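Local structure of probable transcriptional regulator (Pseudomonas aeruginosa, 2ESN) at residues P187-A192 with D247-A252. The protein is a probable LysR-family transcriptional regulator, likely binding DNA through its helix-turn-helix domain and sensing a still unidentified small effector through its substrate-binding domain. Residues are numbered along the deposited sequence; the frame is centred on the assembly and turned at random.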
loop_
_atom_site.group_PDB
_atom_site.type_symbol
_atom_site.label_atom_id
_atom_site.label_comp_id
_atom_site.label_asym_id
_atom_site.label_seq_id
_atom_site.Cartn_x
_atom_site.Cartn_y
_atom_site.Cartn_z
ATOM N N PRO C 187 39.159 -20.727 -20.477
ATOM C CA PRO C 187 40.553 -21.208 -20.322
ATOM C C PRO C 187 40.694 -22.596 -19.717
ATOM O O PRO C 187 41.740 -23.205 -19.911
ATOM C CB PRO C 187 41.256 -20.114 -19.490
ATOM C CG PRO C 187 40.116 -19.359 -18.749
ATOM C CD PRO C 187 38.883 -19.501 -19.701
ATOM N N ARG C 188 39.651 -23.129 -19.069
ATOM C CA ARG C 188 39.809 -24.347 -18.290
ATOM C C ARG C 188 38.837 -25.432 -18.689
ATOM O O ARG C 188 38.793 -26.474 -18.055
ATOM C CB ARG C 188 39.716 -24.057 -16.788
ATOM C CG ARG C 188 40.879 -23.300 -16.176
ATOM C CD ARG C 188 40.641 -22.708 -14.728
ATOM N NE ARG C 188 39.553 -21.702 -14.675
ATOM C CZ ARG C 188 39.733 -20.402 -14.874
ATOM N NH1 ARG C 188 40.943 -19.915 -15.168
ATOM N NH2 ARG C 188 38.707 -19.570 -14.798
ATOM N N LEU C 189 38.068 -25.239 -19.761
ATOM C CA LEU C 189 37.193 -26.284 -20.190
ATOM C C LEU C 189 37.722 -26.872 -21.447
ATOM O O LEU C 189 37.674 -26.238 -22.504
ATOM C CB LEU C 189 35.765 -25.789 -20.386
ATOM C CG LEU C 189 35.033 -25.132 -19.213
ATOM C CD1 LEU C 189 33.610 -24.845 -19.597
ATOM C CD2 LEU C 189 35.094 -25.995 -17.928
ATOM N N ALA C 190 38.191 -28.099 -21.357
ATOM C CA ALA C 190 38.727 -28.784 -22.544
ATOM C C ALA C 190 37.578 -29.590 -23.161
ATOM O O ALA C 190 37.534 -29.824 -24.392
ATOM C CB ALA C 190 39.915 -29.652 -22.193
ATOM N N GLY C 191 36.623 -29.951 -22.309
ATOM C CA GLY C 191 35.267 -30.207 -22.742
ATOM C C GLY C 191 34.248 -29.941 -21.657
ATOM O O GLY C 191 34.406 -29.030 -20.817
ATOM N N ALA C 192 33.196 -30.754 -21.665
ATOM C CA ALA C 192 32.099 -30.597 -20.711
ATOM C C ALA C 192 32.701 -30.554 -19.289
ATOM O O ALA C 192 33.614 -31.326 -19.002
ATOM C CB ALA C 192 31.106 -31.778 -20.850
ATOM N N ASP C 247 34.877 -15.789 -17.456
ATOM C CA ASP C 247 35.094 -17.189 -17.194
ATOM C C ASP C 247 33.954 -17.759 -16.380
ATOM O O ASP C 247 33.970 -18.963 -16.032
ATOM C CB ASP C 247 36.458 -17.454 -16.515
ATOM C CG ASP C 247 37.617 -16.962 -17.387
ATOM O OD1 ASP C 247 37.412 -16.840 -18.617
ATOM O OD2 ASP C 247 38.692 -16.652 -16.863
ATOM N N PHE C 248 32.933 -16.934 -16.150
ATOM C CA PHE C 248 31.832 -17.418 -15.316
ATOM C C PHE C 248 30.995 -18.448 -15.987
ATOM O O PHE C 248 30.717 -18.345 -17.185
ATOM C CB PHE C 248 30.950 -16.276 -14.836
ATOM C CG PHE C 248 31.700 -15.150 -14.158
ATOM C CD1 PHE C 248 31.122 -13.915 -14.081
ATOM C CD2 PHE C 248 32.940 -15.335 -13.554
ATOM C CE1 PHE C 248 31.740 -12.844 -13.445
ATOM C CE2 PHE C 248 33.609 -14.253 -12.899
ATOM C CZ PHE C 248 33.002 -13.021 -12.833
ATOM N N LEU C 249 30.489 -19.399 -15.198
ATOM C CA LEU C 249 29.560 -20.356 -15.699
ATOM C C LEU C 249 28.105 -19.943 -15.372
ATOM O O LEU C 249 27.859 -19.268 -14.356
ATOM C CB LEU C 249 29.891 -21.713 -15.093
ATOM C CG LEU C 249 31.321 -22.254 -15.384
ATOM C CD1 LEU C 249 31.434 -23.675 -14.873
ATOM C CD2 LEU C 249 31.574 -22.249 -16.893
ATOM N N LEU C 250 27.154 -20.351 -16.217
ATOM C CA LEU C 250 25.772 -20.013 -16.025
ATOM C C LEU C 250 24.983 -21.272 -16.275
ATOM O O LEU C 250 25.228 -21.958 -17.255
ATOM C CB LEU C 250 25.327 -18.885 -16.985
ATOM C CG LEU C 250 23.796 -18.672 -17.168
ATOM C CD1 LEU C 250 23.173 -18.013 -15.903
ATOM C CD2 LEU C 250 23.500 -17.793 -18.403
ATOM N N THR C 251 24.036 -21.590 -15.409
ATOM C CA THR C 251 23.218 -22.822 -15.611
ATOM C C THR C 251 21.799 -22.321 -15.960
ATOM O O THR C 251 21.138 -21.710 -15.109
ATOM C CB THR C 251 23.228 -23.717 -14.347
ATOM O OG1 THR C 251 24.605 -23.838 -13.869
ATOM C CG2 THR C 251 22.525 -25.093 -14.657
ATOM N N ALA C 252 21.394 -22.514 -17.223
ATOM C CA ALA C 252 20.330 -21.715 -17.843
ATOM C C ALA C 252 19.438 -22.632 -18.652
ATOM O O ALA C 252 19.896 -23.653 -19.127
ATOM C CB ALA C 252 20.926 -20.706 -18.863
#
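The carboxylate of D247 meets two consecutive residues of the 187-192 loop at once, the ring of P187 and the guanidinium of R188. P187 and D247 meet at a slant: OD1 comes to 3.2 Å from P187 CD, while OD2 is 3.6 Å from P187 CG, so both oxygens lie in van der Waals contact against the CG-CD side of the pyrrolidine. The CB bond of D247 already heads for the loop, and with CG beside the backbone N and anti to the carbonyl carbon (chi1 -59°) the carboxylate is set against P187.

R188 crosses D247 at about a right angle. Its side chain bends at chi3 (-62°), which brings NH2 to 3.5 Å from D247 CB and 3.6 Å from D247 OD2. The salt bridge, running through NH2 and OD2, is long; with the guanidinium and carboxylate planes 79° apart, it is not the coplanar two-bond ion pair. The guanidinium has two acidic partners, E201 through NE and D247 through NH2, the latter the weaker.

Beyond the charged end, L189 and L249 meet through single methyls, CD1 of L189 at 4.3 Å from CD2 of L249, both leucines also touching A182 of strand 168-183. H186 bonds through NE2 to the carbonyl of D247, and Q124 of the second subunit takes the D247 N-H. The contact thus joins the loop after strand 168-183 to the chain leading from helix 236-244 into strand 249-253, part of the mixed beta-sheet in the alpha/beta LysR substrate-binding domain, a periplasmic-binding-protein-like fold.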